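Local coordinates for protein L-lysine 6-monooxygenase involved in desferrioxamine biosynthesis (Erwinia amylovora CFBP1430, PDB 5O8P) that probably hydroxylates one primary amine of cadaverine, using FAD and NADPH, in the biosynthesis of the siderophore desferrioxamine, at residues T196-G201 with L336-G341. Numbering follows the deposited sequence.
Sequences TVLGSG and LVMATG
Val-197 and Val-337 sit side by side where strands 196-198 and 336-338 run parallel, their axes 4.8 Å apart and inclined by 18°. In parallel pairing a residue bonds to the two that flank its partner: Val-337 reaches Thr-196 through its N and Leu-198 through its O, and here the ladder has three rungs. Val-337 N donates to Thr-196 O at 2.9 Å; Leu-198 N donates to Val-337 O in a nearly straight bond. The last, from Ala-339 N to Leu-198 O, is more bent at 132°, where both strands end.

These are neighbouring strands of the five-stranded parallel sheet in what is consistent with a Rossmann-type NADP(H)-binding domain. Strand 194-198 leads through Gly-199 and Gly-201, which fit a GxGxxA turn, into helix 202-213, with Gly-201 as its N-cap residue; Ser-200 of this turn binds NADP(+), although the nucleotide is absent from this chain in the model. Gly-199 CA lies 3.6 Å from Ala-339 O.

Each face of the sheet has its own packing. On one, Val-197 CG2 lies 4.2 Å from Val-337 CB while its CG1 branch, anti to the backbone N (chi1 -179°), reaches the methyl of Ala-339; Ala-204 and Ile-207 of helix 202-213 lie over this face. On the other, Leu-198 and Leu-336 approach at a slant, their CD1 methyls 4.1 Å apart, and Leu-198 CD2 rests 4.2 Å from Met-338 SD. Strand 303-311 packs here, placing Leu-305 against Leu-198 and Met-308 against Leu-336.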
ATOM      1  N   THR B 196      -8.309 -10.696 -29.878  1.00 32.57           N
ATOM      2  CA  THR B 196      -8.581  -9.275 -29.683  1.00 35.03           C
ATOM      3  C   THR B 196      -9.716  -9.079 -28.693  1.00 34.56           C
ATOM      4  O   THR B 196     -10.842  -9.473 -28.943  1.00 35.56           O
ATOM      5  CB  THR B 196      -8.935  -8.586 -31.012  1.00 35.78           C
ATOM      6  OG1 THR B 196      -7.813  -8.669 -31.899  1.00 34.97           O
ATOM      7  CG2 THR B 196      -9.311  -7.108 -30.794  1.00 34.88           C
ATOM      8  N   VAL B 197      -9.411  -8.456 -27.565  1.00 34.57           N
ATOM      9  CA  VAL B 197     -10.441  -8.056 -26.627  1.00 35.00           C
ATOM     10  C   VAL B 197     -10.995  -6.697 -27.051  1.00 35.46           C
ATOM     11  O   VAL B 197     -10.258  -5.733 -27.186  1.00 35.45           O
ATOM     12  CB  VAL B 197      -9.906  -8.000 -25.191  1.00 34.91           C
ATOM     13  CG1 VAL B 197     -11.012  -7.595 -24.234  1.00 34.37           C
ATOM     14  CG2 VAL B 197      -9.329  -9.354 -24.798  1.00 36.28           C
ATOM     15  N   LEU B 198     -12.301  -6.636 -27.248  1.00 38.89           N
ATOM     16  CA  LEU B 198     -12.974  -5.440 -27.697  1.00 41.22           C
ATOM     17  C   LEU B 198     -13.885  -4.963 -26.553  1.00 43.18           C
ATOM     18  O   LEU B 198     -14.747  -5.704 -26.104  1.00 46.32           O
ATOM     19  CB  LEU B 198     -13.740  -5.778 -28.967  1.00 43.53           C
ATOM     20  CG  LEU B 198     -13.988  -4.616 -29.921  1.00 48.76           C
ATOM     21  CD1 LEU B 198     -14.008  -5.117 -31.352  1.00 51.45           C
ATOM     22  CD2 LEU B 198     -15.288  -3.898 -29.577  1.00 51.02           C
ATOM     23  N   GLY B 199     -13.659  -3.744 -26.053  1.00 46.87           N
ATOM     24  CA  GLY B 199     -14.388  -3.197 -24.892  1.00 49.47           C
ATOM     25  C   GLY B 199     -13.483  -2.624 -23.809  1.00 51.57           C
ATOM     26  O   GLY B 199     -12.320  -2.992 -23.719  1.00 51.15           O
ATOM     27  N   SER B 200     -14.034  -1.739 -22.980  1.00 52.60           N
ATOM     28  CA  SER B 200     -13.255  -0.900 -22.050  1.00 55.16           C
ATOM     29  C   SER B 200     -13.309  -1.318 -20.551  1.00 50.71           C
ATOM     30  O   SER B 200     -12.501  -0.859 -19.764  1.00 49.63           O
ATOM     31  CB  SER B 200     -13.766   0.546 -22.152  1.00 64.28           C
ATOM     32  OG  SER B 200     -14.989   0.735 -21.434  1.00 71.40           O
ATOM     33  N   GLY B 201     -14.276  -2.138 -20.154  1.00 41.70           N
ATOM     34  CA  GLY B 201     -14.591  -2.330 -18.760  1.00 39.33           C
ATOM     35  C   GLY B 201     -13.743  -3.274 -17.938  1.00 38.00           C
ATOM     36  O   GLY B 201     -12.710  -3.731 -18.389  1.00 41.25           O
ATOM     37  N   LEU B 336     -11.845 -13.311 -31.141  1.00 33.51           N
ATOM     38  CA  LEU B 336     -12.453 -12.036 -30.811  1.00 32.15           C
ATOM     39  C   LEU B 336     -13.262 -12.205 -29.535  1.00 31.52           C
ATOM     40  O   LEU B 336     -14.210 -12.964 -29.504  1.00 29.78           O
ATOM     41  CB  LEU B 336     -13.342 -11.583 -31.959  1.00 33.97           C
ATOM     42  CG  LEU B 336     -14.124 -10.285 -31.795  1.00 35.73           C
ATOM     43  CD1 LEU B 336     -13.173  -9.143 -31.511  1.00 38.32           C
ATOM     44  CD2 LEU B 336     -14.931  -9.990 -33.049  1.00 36.03           C
ATOM     45  N   VAL B 337     -12.853 -11.527 -28.469  1.00 33.32           N
ATOM     46  CA  VAL B 337     -13.607 -11.513 -27.225  1.00 33.95           C
ATOM     47  C   VAL B 337     -14.368 -10.202 -27.176  1.00 35.08           C
ATOM     48  O   VAL B 337     -13.769  -9.141 -27.119  1.00 37.12           O
ATOM     49  CB  VAL B 337     -12.693 -11.643 -26.003  1.00 33.96           C
ATOM     50  CG1 VAL B 337     -13.487 -11.457 -24.721  1.00 36.06           C
ATOM     51  CG2 VAL B 337     -12.003 -12.991 -26.003  1.00 34.82           C
ATOM     52  N   MET B 338     -15.689 -10.290 -27.205  1.00 35.98           N
ATOM     53  CA  MET B 338     -16.559  -9.126 -27.158  1.00 35.80           C
ATOM     54  C   MET B 338     -16.946  -8.828 -25.693  1.00 35.23           C
ATOM     55  O   MET B 338     -17.943  -9.332 -25.175  1.00 33.34           O
ATOM     56  CB  MET B 338     -17.779  -9.399 -28.034  1.00 36.44           C
ATOM     57  CG  MET B 338     -18.480  -8.155 -28.519  1.00 38.09           C
ATOM     58  SD  MET B 338     -17.642  -7.411 -29.924  1.00 41.67           S
ATOM     59  CE  MET B 338     -18.057  -8.578 -31.220  1.00 44.37           C
ATOM     60  N   ALA B 339     -16.129  -8.019 -25.022  1.00 37.07           N
ATOM     61  CA  ALA B 339     -16.362  -7.616 -23.624  1.00 35.69           C
ATOM     62  C   ALA B 339     -17.110  -6.292 -23.584  1.00 34.00           C
ATOM     63  O   ALA B 339     -16.662  -5.314 -22.990  1.00 36.37           O
ATOM     64  CB  ALA B 339     -15.035  -7.519 -22.878  1.00 35.64           C
ATOM     65  N   THR B 340     -18.273  -6.286 -24.210  1.00 32.53           N
ATOM     66  CA  THR B 340     -19.052  -5.081 -24.408  1.00 33.83           C
ATOM     67  C   THR B 340     -20.180  -4.938 -23.368  1.00 34.58           C
ATOM     68  O   THR B 340     -21.072  -4.087 -23.515  1.00 30.61           O
ATOM     69  CB  THR B 340     -19.615  -5.084 -25.835  1.00 35.16           C
ATOM     70  OG1 THR B 340     -20.220  -6.360 -26.108  1.00 33.46           O
ATOM     71  CG2 THR B 340     -18.482  -4.838 -26.832  1.00 35.70           C
ATOM     72  N   GLY B 341     -20.140  -5.770 -22.325  1.00 35.40           N
ATOM     73  CA  GLY B 341     -21.058  -5.641 -21.207  1.00 39.10           C
ATOM     74  C   GLY B 341     -22.485  -6.064 -21.502  1.00 41.34           C
ATOM     75  O   GLY B 341     -22.726  -6.883 -22.389  1.00 43.87           O
TER